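Local coordinates for Lmo0305 protein (Listeria monocytogenes, PDB 3PJ0) that belongs to the beta-eliminating lyase family of pyridoxal phosphate-dependent proteins and carries that cofactor as a covalently modified side chain, at residues Ser278-Val283 and Val294-Ser299; Leu142-Gln147 and His175-Arg180; Lys59-Gln64 and Glu194-Phe199. One frame throughout, in Å; residues are numbered along the deposited sequence. Where two conformers were deposited one is given.

In the fold
Contacts 2 and 3 lie at and beside the mixed sheet; contact 1 lies in a separate antiparallel sheet, consistent with the small domain of this fold. Contact 2, strands 140-144 and 173-178, is centred about 8 Å from the chain's centre. Contact 3 joins the ends of helices 48-61 and 192-196 about 13 Å away, centre to centre: F199 packs on H175, L176 and I143 of the strands, I195 on L145 just beyond strand 140-144. Contact 2 falls between the segments of contact 3 in sequence; contact 1 comes last, its centre about 26 and 38 Å from theirs. Contact 2 bonds the cofactor through D177 and R180; contact 3 packs on its sheet; contact 1 touches neither.

Contact 1: Ser278-Val283 and Val294-Ser299; sequences SGVKTV and VYFENS
V280 and V294 both place CG1 anti to the backbone N (chi1 -177° and 178°), and their CG1 methyls meet at 3.7 Å on one face of the strand pair. This rotamer leaves V280 CG2 beside its own N, where it comes within 3.8 Å of F296 CE2, the two side chains running alongside each other. Y295, one position earlier, points to the other face, and its ring is turned so that CD1 lies 3.9 Å from V283 CG2. K281 stretches out next to that ring; its CG is 4.0 Å from Y295 CB, but NZ is too distant for more than a weak cation-pi attraction.

These pairings belong to a beta hairpin whose first strand, 280-283, is an outermost strand of the four-stranded antiparallel sheet, consistent with the small domain of this fold. K281 and Y295 form the hydrogen-bonded pair: Y295 N donates to K281 O at 2.8 Å with an almost straight N-H...O angle of 178°, and K281 N returns a bond to Y295 O. V280 with F296 and T282 with V294 are the flanking non-hydrogen-bonded pairs. Helix 260-275 covers T282 and V294 through F274, while F296 reaches I303 of helix 300-314. Past the strands, E297 N still bonds G279 O at 3.0 Å, and the E297 side chain runs over G279, bringing CD to 3.8 Å from G279 CA.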
loop_
_atom_site.group_PDB
_atom_site.type_symbol
_atom_site.label_atom_id
_atom_site.label_comp_id
_atom_site.label_asym_id
_atom_site.label_seq_id
_atom_site.Cartn_x
_atom_site.Cartn_y
_atom_site.Cartn_z
ATOM N N SER A 278 16.538 -39.118 15.073
ATOM C CA SER A 278 17.299 -38.966 16.311
ATOM C C SER A 278 17.942 -37.579 16.337
ATOM O O SER A 278 18.612 -37.186 15.385
ATOM C CB SER A 278 18.365 -40.067 16.421
ATOM O OG SER A 278 18.890 -40.118 17.729
ATOM N N GLY A 279 17.726 -36.849 17.430
ATOM C CA GLY A 279 18.238 -35.491 17.610
ATOM C C GLY A 279 17.420 -34.410 16.906
ATOM O O GLY A 279 17.887 -33.285 16.764
ATOM N N VAL A 280 16.214 -34.763 16.461
ATOM C CA VAL A 280 15.332 -33.847 15.771
ATOM C C VAL A 280 13.985 -33.899 16.477
ATOM O O VAL A 280 13.475 -34.995 16.769
ATOM C CB VAL A 280 15.113 -34.253 14.288
ATOM C CG1 VAL A 280 14.226 -33.220 13.557
ATOM C CG2 VAL A 280 16.451 -34.458 13.537
ATOM N N LYS A 281 13.426 -32.725 16.778
ATOM C CA LYS A 281 12.067 -32.627 17.298
ATOM C C LYS A 281 11.324 -31.454 16.628
ATOM O O LYS A 281 11.952 -30.579 16.034
ATOM C CB LYS A 281 12.070 -32.412 18.812
ATOM C CG LYS A 281 12.500 -30.988 19.271
ATOM C CD LYS A 281 12.555 -30.834 20.804
ATOM C CE LYS A 281 12.954 -29.402 21.207
ATOM N NZ LYS A 281 12.993 -29.185 22.695
ATOM N N THR A 282 9.997 -31.442 16.721
ATOM C CA THR A 282 9.243 -30.281 16.291
ATOM C C THR A 282 8.588 -29.553 17.468
ATOM O O THR A 282 8.359 -30.138 18.542
ATOM C CB THR A 282 8.180 -30.613 15.232
ATOM O OG1 THR A 282 7.124 -31.414 15.786
ATOM C CG2 THR A 282 8.827 -31.304 14.028
ATOM N N VAL A 283 8.311 -28.259 17.262
ATOM C CA VAL A 283 7.567 -27.464 18.203
ATOM C C VAL A 283 6.455 -26.754 17.408
ATOM O O VAL A 283 6.752 -26.026 16.486
ATOM C CB VAL A 283 8.423 -26.424 18.909
ATOM C CG1 VAL A 283 7.552 -25.593 19.855
ATOM C CG2 VAL A 283 9.600 -27.090 19.630
ATOM N N VAL A 294 11.233 -26.906 13.388
ATOM C CA VAL A 294 12.044 -28.140 13.519
ATOM C C VAL A 294 13.335 -27.751 14.226
ATOM O O VAL A 294 14.016 -26.828 13.801
ATOM C CB VAL A 294 12.373 -28.715 12.116
ATOM C CG1 VAL A 294 13.234 -29.960 12.182
ATOM C CG2 VAL A 294 11.050 -28.983 11.322
ATOM N N TYR A 295 13.657 -28.447 15.304
ATOM C CA TYR A 295 14.813 -28.152 16.131
ATOM C C TYR A 295 15.775 -29.305 16.088
ATOM O O TYR A 295 15.363 -30.465 16.131
ATOM C CB TYR A 295 14.384 -27.931 17.587
ATOM C CG TYR A 295 13.932 -26.534 17.928
ATOM C CD1 TYR A 295 12.682 -26.053 17.514
ATOM C CD2 TYR A 295 14.745 -25.696 18.687
ATOM C CE1 TYR A 295 12.267 -24.761 17.827
ATOM C CE2 TYR A 295 14.333 -24.406 19.030
ATOM C CZ TYR A 295 13.085 -23.942 18.599
ATOM O OH TYR A 295 12.682 -22.659 18.916
ATOM N N PHE A 296 17.062 -28.974 16.065
ATOM C CA PHE A 296 18.121 -29.945 15.991
ATOM C C PHE A 296 19.063 -29.824 17.170
ATOM O O PHE A 296 19.287 -28.717 17.674
ATOM C CB PHE A 296 18.955 -29.709 14.744
ATOM C CG PHE A 296 18.218 -29.919 13.469
ATOM C CD1 PHE A 296 17.495 -28.882 12.900
ATOM C CD2 PHE A 296 18.284 -31.147 12.811
ATOM C CE1 PHE A 296 16.826 -29.060 11.717
ATOM C CE2 PHE A 296 17.608 -31.351 11.624
ATOM C CZ PHE A 296 16.877 -30.314 11.066
ATOM N N GLU A 297 19.630 -30.967 17.571
ATOM C CA GLU A 297 20.613 -31.023 18.653
ATOM C C GLU A 297 22.038 -30.934 18.109
ATOM O O GLU A 297 22.942 -31.685 18.536
ATOM C CB GLU A 297 20.457 -32.303 19.480
ATOM C CG GLU A 297 19.159 -32.395 20.252
ATOM C CD GLU A 297 19.004 -33.743 20.951
ATOM O OE1 GLU A 297 20.015 -34.447 21.142
ATOM O OE2 GLU A 297 17.862 -34.110 21.314
ATOM N N ASN A 298 22.222 -30.027 17.152
ATOM C CA ASN A 298 23.521 -29.731 16.554
ATOM C C ASN A 298 23.544 -28.292 16.118
ATOM O O ASN A 298 22.496 -27.664 15.957
ATOM C CB ASN A 298 23.808 -30.649 15.374
ATOM C CG ASN A 298 24.172 -32.050 15.815
ATOM O OD1 ASN A 298 25.281 -32.287 16.331
ATOM N ND2 ASN A 298 23.253 -32.989 15.624
ATOM N N SER A 299 24.738 -27.757 15.945
ATOM C CA SER A 299 24.902 -26.368 15.558
ATOM C C SER A 299 24.395 -26.131 14.133
ATOM O O SER A 299 24.319 -27.064 13.345
ATOM C CB SER A 299 26.370 -25.982 15.586
ATOM O OG SER A 299 27.059 -26.638 14.533
#

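Contact 2: Leu142-Gln147 and His175-Arg180; sequences LIELPQ and HLDGAR
D177 OD2 has three partners: N1 of the cofactor ring of the modified lysine at position 208, NE2 of Q76, and water 1, which donates to it at 2.8 Å. The same water donates to E144 OE1 at 2.6 Å and so joins two carboxylates whose planes are turned 44° apart. D177 and E144 come from paired positions of adjacent parallel strands, each with CG anti to the backbone N (chi1 -180° and -177°), so the side chains lie alongside one another. Water 1 bridges E144 OE1 and D177 OD2, which lie 4.2 Å apart. The other oxygen, D177 OD1, accepts from A179 N at 3.2 Å in an Asx turn, which helps fix the rotation of the carboxylate, while E144 OE2 has R148 N as a partner.

Backbone bonds hold the strands in register: D177 N donates to I143 O at 2.8 Å and I143 N to H175 O, with a weak third bond from L145 N to D177 O. On the D177 face, L142 CG meets the H175 ring at its edge, 3.9 Å from CD2; Q76 and S201 engage the two nitrogens of that imidazole. On the opposite face, to which L176 points, the L145 and L176 side chains cross at about a right angle, with their CD1 methyls 3.6 Å apart. Towards the ends of the segments, P146, which follows a cis peptide bond, sets CD against R180 CB, also at 3.6 Å, and R180 NH1 continues to O3 of the cofactor. A beta-alpha-beta unit, strand 140-144, helix 157-170 and strand 173-178, thus delivers an aspartate to the pyridine nitrogen, a hallmark of the cofactor site in fold-type I pyridoxal phosphate proteins.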
loop_
_atom_site.group_PDB
_atom_site.type_symbol
_atom_site.label_atom_id
_atom_site.label_comp_id
_atom_site.label_asym_id
_atom_site.label_seq_id
_atom_site.Cartn_x
_atom_site.Cartn_y
_atom_site.Cartn_z
ATOM N N LEU A 142 -4.265 -8.077 22.411
ATOM C CA LEU A 142 -4.165 -8.615 21.052
ATOM C C LEU A 142 -3.712 -10.042 21.194
ATOM O O LEU A 142 -2.785 -10.327 21.954
ATOM C CB LEU A 142 -3.167 -7.801 20.223
ATOM C CG LEU A 142 -2.810 -8.298 18.804
ATOM C CD1 LEU A 142 -2.304 -7.097 17.956
ATOM C CD2 LEU A 142 -1.778 -9.445 18.767
ATOM N N ILE A 143 -4.392 -10.945 20.486
ATOM C CA ILE A 143 -4.087 -12.380 20.481
ATOM C C ILE A 143 -3.761 -12.800 19.042
ATOM O O ILE A 143 -4.456 -12.443 18.102
ATOM C CB ILE A 143 -5.318 -13.209 20.955
ATOM C CG1 ILE A 143 -5.795 -12.750 22.334
ATOM C CG2 ILE A 143 -5.055 -14.689 20.842
ATOM C CD1 ILE A 143 -4.772 -12.893 23.472
ATOM N N GLU A 144 -2.686 -13.558 18.871
ATOM C CA GLU A 144 -2.272 -14.058 17.541
ATOM C C GLU A 144 -2.523 -15.580 17.499
ATOM O O GLU A 144 -1.914 -16.321 18.266
ATOM C CB GLU A 144 -0.785 -13.753 17.319
ATOM C CG GLU A 144 -0.264 -14.153 15.960
ATOM C CD GLU A 144 1.262 -14.051 15.841
ATOM O OE1 GLU A 144 1.856 -13.019 16.262
ATOM O OE2 GLU A 144 1.836 -15.014 15.315
ATOM N N LEU A 145 -3.454 -16.012 16.636
ATOM C CA LEU A 145 -3.816 -17.422 16.489
ATOM C C LEU A 145 -3.339 -17.914 15.117
ATOM O O LEU A 145 -3.815 -17.434 14.089
ATOM C CB LEU A 145 -5.331 -17.633 16.590
ATOM C CG LEU A 145 -6.046 -17.152 17.828
ATOM C CD1 LEU A 145 -7.567 -17.281 17.719
ATOM C CD2 LEU A 145 -5.543 -17.903 19.065
ATOM N N PRO A 146 -2.339 -18.806 15.092
ATOM C CA PRO A 146 -1.564 -19.362 16.175
ATOM C C PRO A 146 -0.388 -18.445 16.431
ATOM O O PRO A 146 -0.202 -17.512 15.647
ATOM C CB PRO A 146 -1.098 -20.691 15.597
ATOM C CG PRO A 146 -0.863 -20.391 14.186
ATOM C CD PRO A 146 -1.857 -19.308 13.792
ATOM N N GLN A 147 0.419 -18.710 17.457
ATOM C CA GLN A 147 1.565 -17.854 17.776
ATOM C C GLN A 147 2.740 -18.326 16.943
ATOM O O GLN A 147 3.459 -19.263 17.309
ATOM C CB GLN A 147 1.906 -17.890 19.270
ATOM C CG GLN A 147 2.854 -16.779 19.680
ATOM C CD GLN A 147 2.136 -15.442 19.889
ATOM O OE1 GLN A 147 1.233 -15.352 20.712
ATOM N NE2 GLN A 147 2.530 -14.405 19.136
ATOM N N HIS A 175 -8.647 -7.995 20.231
ATOM C CA HIS A 175 -8.308 -7.934 18.814
ATOM C C HIS A 175 -7.564 -9.186 18.362
ATOM O O HIS A 175 -6.586 -9.601 19.009
ATOM C CB HIS A 175 -7.398 -6.714 18.491
ATOM C CG HIS A 175 -6.933 -6.706 17.065
ATOM N ND1 HIS A 175 -7.745 -6.292 16.031
ATOM C CD2 HIS A 175 -5.764 -7.107 16.496
ATOM C CE1 HIS A 175 -7.093 -6.425 14.891
ATOM N NE2 HIS A 175 -5.897 -6.938 15.139
ATOM N N LEU A 176 -8.008 -9.765 17.239
ATOM C CA LEU A 176 -7.392 -10.958 16.671
ATOM C C LEU A 176 -6.414 -10.673 15.551
ATOM O O LEU A 176 -6.796 -10.106 14.535
ATOM C CB LEU A 176 -8.474 -11.925 16.135
ATOM C CG LEU A 176 -8.018 -13.181 15.357
ATOM C CD1 LEU A 176 -7.071 -14.013 16.224
ATOM C CD2 LEU A 176 -9.213 -14.029 14.895
ATOM N N ASP A 177 -5.136 -10.998 15.784
ATOM C CA ASP A 177 -4.143 -11.019 14.740
ATOM C C ASP A 177 -4.381 -12.385 14.099
ATOM O O ASP A 177 -3.909 -13.420 14.571
ATOM C CB ASP A 177 -2.683 -10.841 15.243
ATOM C CG ASP A 177 -1.676 -10.866 14.096
ATOM O OD1 ASP A 177 -2.002 -11.454 13.042
ATOM O OD2 ASP A 177 -0.583 -10.266 14.229
ATOM N N GLY A 178 -5.173 -12.368 13.041
ATOM C CA GLY A 178 -5.557 -13.542 12.315
ATOM C C GLY A 178 -4.830 -13.674 10.997
ATOM O O GLY A 178 -5.407 -14.162 10.012
ATOM N N ALA A 179 -3.557 -13.272 10.974
ATOM C CA ALA A 179 -2.720 -13.426 9.802
ATOM C C ALA A 179 -2.799 -14.869 9.269
ATOM O O ALA A 179 -2.756 -15.103 8.043
ATOM C CB ALA A 179 -1.265 -13.082 10.146
ATOM N N ARG A 180 -2.886 -15.826 10.198
ATOM C CA ARG A 180 -2.977 -17.266 9.870
ATOM C C ARG A 180 -4.267 -17.884 10.393
ATOM O O ARG A 180 -4.311 -19.045 10.807
ATOM C CB ARG A 180 -1.759 -18.007 10.426
ATOM C CG ARG A 180 -0.435 -17.621 9.736
ATOM C CD ARG A 180 0.821 -18.160 10.439
ATOM N NE ARG A 180 2.002 -17.708 9.691
ATOM C CZ ARG A 180 2.546 -16.496 9.787
ATOM N NH1 ARG A 180 2.075 -15.583 10.640
ATOM N NH2 ARG A 180 3.589 -16.187 9.036
HETATM O O HOH W 1 1.034 -10.533 16.453
HETATM O O HOH W 2 0.231 -16.005 13.025
HETATM O O HOH W 3 -2.449 -15.276 13.100
#

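Contact 3: Lys59-Gln64 and Glu194-Phe199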
loop_
_atom_site.group_PDB
_atom_site.type_symbol
_atom_site.label_atom_id
_atom_site.label_comp_id
_atom_site.label_asym_id
_atom_site.label_seq_id
_atom_site.Cartn_x
_atom_site.Cartn_y
_atom_site.Cartn_z
ATOM N N LYS A 59 -18.802 -11.145 5.819
ATOM C CA LYS A 59 -19.787 -12.211 6.065
ATOM C C LYS A 59 -19.119 -13.527 6.551
ATOM O O LYS A 59 -19.598 -14.178 7.488
ATOM C CB LYS A 59 -20.628 -12.449 4.814
ATOM C CG LYS A 59 -21.702 -13.502 4.960
ATOM C CD LYS A 59 -22.557 -13.537 3.724
ATOM C CE LYS A 59 -23.737 -14.466 3.868
ATOM N NZ LYS A 59 -24.513 -14.515 2.592
ATOM N N ILE A 60 -17.997 -13.889 5.928
ATOM C CA ILE A 60 -17.224 -15.082 6.336
ATOM C C ILE A 60 -16.682 -14.974 7.783
ATOM O O ILE A 60 -16.653 -15.945 8.521
ATOM C CB ILE A 60 -16.062 -15.334 5.352
ATOM C CG1 ILE A 60 -16.605 -15.946 4.050
ATOM C CG2 ILE A 60 -15.045 -16.274 5.950
ATOM C CD1 ILE A 60 -15.642 -15.828 2.871
ATOM N N LEU A 61 -16.321 -13.768 8.187
ATOM C CA LEU A 61 -15.845 -13.527 9.540
ATOM C C LEU A 61 -16.939 -13.182 10.541
ATOM O O LEU A 61 -16.663 -13.043 11.748
ATOM C CB LEU A 61 -14.803 -12.426 9.529
ATOM C CG LEU A 61 -13.594 -12.629 8.592
ATOM C CD1 LEU A 61 -12.695 -11.405 8.651
ATOM C CD2 LEU A 61 -12.865 -13.920 8.998
ATOM N N GLY A 62 -18.185 -13.096 10.071
ATOM C CA GLY A 62 -19.330 -12.788 10.951
ATOM C C GLY A 62 -19.316 -11.390 11.559
ATOM O O GLY A 62 -19.806 -11.181 12.665
ATOM N N LYS A 63 -18.785 -10.427 10.820
ATOM C CA LYS A 63 -18.711 -9.039 11.280
ATOM C C LYS A 63 -19.594 -8.145 10.400
ATOM O O LYS A 63 -19.915 -8.496 9.250
ATOM C CB LYS A 63 -17.258 -8.541 11.296
ATOM C CG LYS A 63 -16.312 -9.302 12.206
ATOM C CD LYS A 63 -16.822 -9.306 13.634
ATOM C CE LYS A 63 -15.956 -10.156 14.579
ATOM N NZ LYS A 63 -16.547 -10.057 15.969
ATOM N N GLN A 64 -19.990 -6.996 10.936
ATOM C CA GLN A 64 -20.863 -6.078 10.204
ATOM C C GLN A 64 -20.225 -5.526 8.928
ATOM O O GLN A 64 -20.877 -5.403 7.896
ATOM C CB GLN A 64 -21.273 -4.888 11.094
ATOM C CG GLN A 64 -22.127 -5.214 12.332
ATOM C CD GLN A 64 -22.618 -3.949 13.050
ATOM O OE1 GLN A 64 -21.982 -2.887 12.984
ATOM N NE2 GLN A 64 -23.770 -4.060 13.741
ATOM N N GLU A 194 -16.992 -18.405 14.072
ATOM C CA GLU A 194 -17.011 -18.820 15.480
ATOM C C GLU A 194 -15.814 -18.291 16.241
ATOM O O GLU A 194 -15.971 -17.747 17.325
ATOM C CB GLU A 194 -17.079 -20.341 15.623
ATOM C CG GLU A 194 -18.439 -20.900 15.351
ATOM C CD GLU A 194 -18.496 -22.395 15.553
ATOM O OE1 GLU A 194 -17.953 -23.140 14.702
ATOM O OE2 GLU A 194 -19.056 -22.819 16.573
ATOM N N ILE A 195 -14.625 -18.412 15.653
ATOM C CA ILE A 195 -13.401 -17.929 16.285
ATOM C C ILE A 195 -13.444 -16.398 16.432
ATOM O O ILE A 195 -13.176 -15.855 17.506
ATOM C CB ILE A 195 -12.148 -18.368 15.459
ATOM C CG1 ILE A 195 -12.014 -19.895 15.451
ATOM C CG2 ILE A 195 -10.827 -17.796 16.012
ATOM C CD1 ILE A 195 -11.024 -20.400 14.374
ATOM N N CYS A 196 -13.820 -15.719 15.352
ATOM C CA CYS A 196 -13.867 -14.258 15.353
ATOM C C CYS A 196 -14.949 -13.664 16.263
ATOM O O CYS A 196 -14.840 -12.484 16.659
ATOM C CB CYS A 196 -14.061 -13.728 13.944
ATOM S SG CYS A 196 -12.639 -14.007 12.872
ATOM N N ALA A 197 -15.980 -14.457 16.570
ATOM C CA ALA A 197 -17.080 -14.014 17.446
ATOM C C ALA A 197 -16.623 -13.661 18.863
ATOM O O ALA A 197 -17.357 -12.982 19.605
ATOM C CB ALA A 197 -18.204 -15.068 17.516
ATOM N N LEU A 198 -15.444 -14.145 19.250
ATOM C CA LEU A 198 -14.931 -13.882 20.586
ATOM C C LEU A 198 -14.148 -12.562 20.646
ATOM O O LEU A 198 -13.706 -12.165 21.726
ATOM C CB LEU A 198 -14.008 -15.025 21.017
ATOM C CG LEU A 198 -14.608 -16.425 21.122
ATOM C CD1 LEU A 198 -13.467 -17.412 21.505
ATOM C CD2 LEU A 198 -15.709 -16.425 22.146
ATOM N N PHE A 199 -14.015 -11.881 19.504
ATOM C CA PHE A 199 -13.188 -10.691 19.368
ATOM C C PHE A 199 -13.987 -9.490 18.911
ATOM O O PHE A 199 -14.968 -9.623 18.203
ATOM C CB PHE A 199 -12.086 -10.959 18.305
ATOM C CG PHE A 199 -11.076 -11.980 18.738
ATOM C CD1 PHE A 199 -9.946 -11.580 19.445
ATOM C CD2 PHE A 199 -11.266 -13.328 18.464
ATOM C CE1 PHE A 199 -8.995 -12.517 19.872
ATOM C CE2 PHE A 199 -10.326 -14.283 18.894
ATOM C CZ PHE A 199 -9.184 -13.866 19.587
#
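K63 NZ supplies the firm part of this otherwise slight contact, donating to F199 O at 2.8 Å and to C196 O at 3.0 Å. The two bonds differ in kind: F199 O is met nearly head-on, with a C=O...N angle of 161°, whereas at C196 O the ammonium stands above the carbonyl plane. F199 N approaches C196 O from the opposite face, and this one oxygen therefore accepts from two donors. Beyond CG the lysine chain bends at chi2 (-57°) and then runs extended to NZ. The ammonium would probably be stabilised by the partial negative charge at the C-terminal end of helix 192-196.

The close packing centres on C196. Its CB sits 3.5 Å from L61 O and its SG 3.9 Å from L61 CD2; V202 of strand 201-205 touches both side chains. Outward the fit slackens: exposed A197 comes no nearer to the lysine than 4.3 Å, CA to K63 NZ, and a bound (4R)-2-methylpentane-2,4-diol lies about 5 Å from the K63 side chain.

G62, with positive phi, ends helix 48-61 in a Schellman motif, and C196 to F199 forms a type I beta turn; the lysine just beyond the first helix bonds carbonyls at the end of the second, where both segments lead into strands 65-69 and 201-205 of the large mixed sheet.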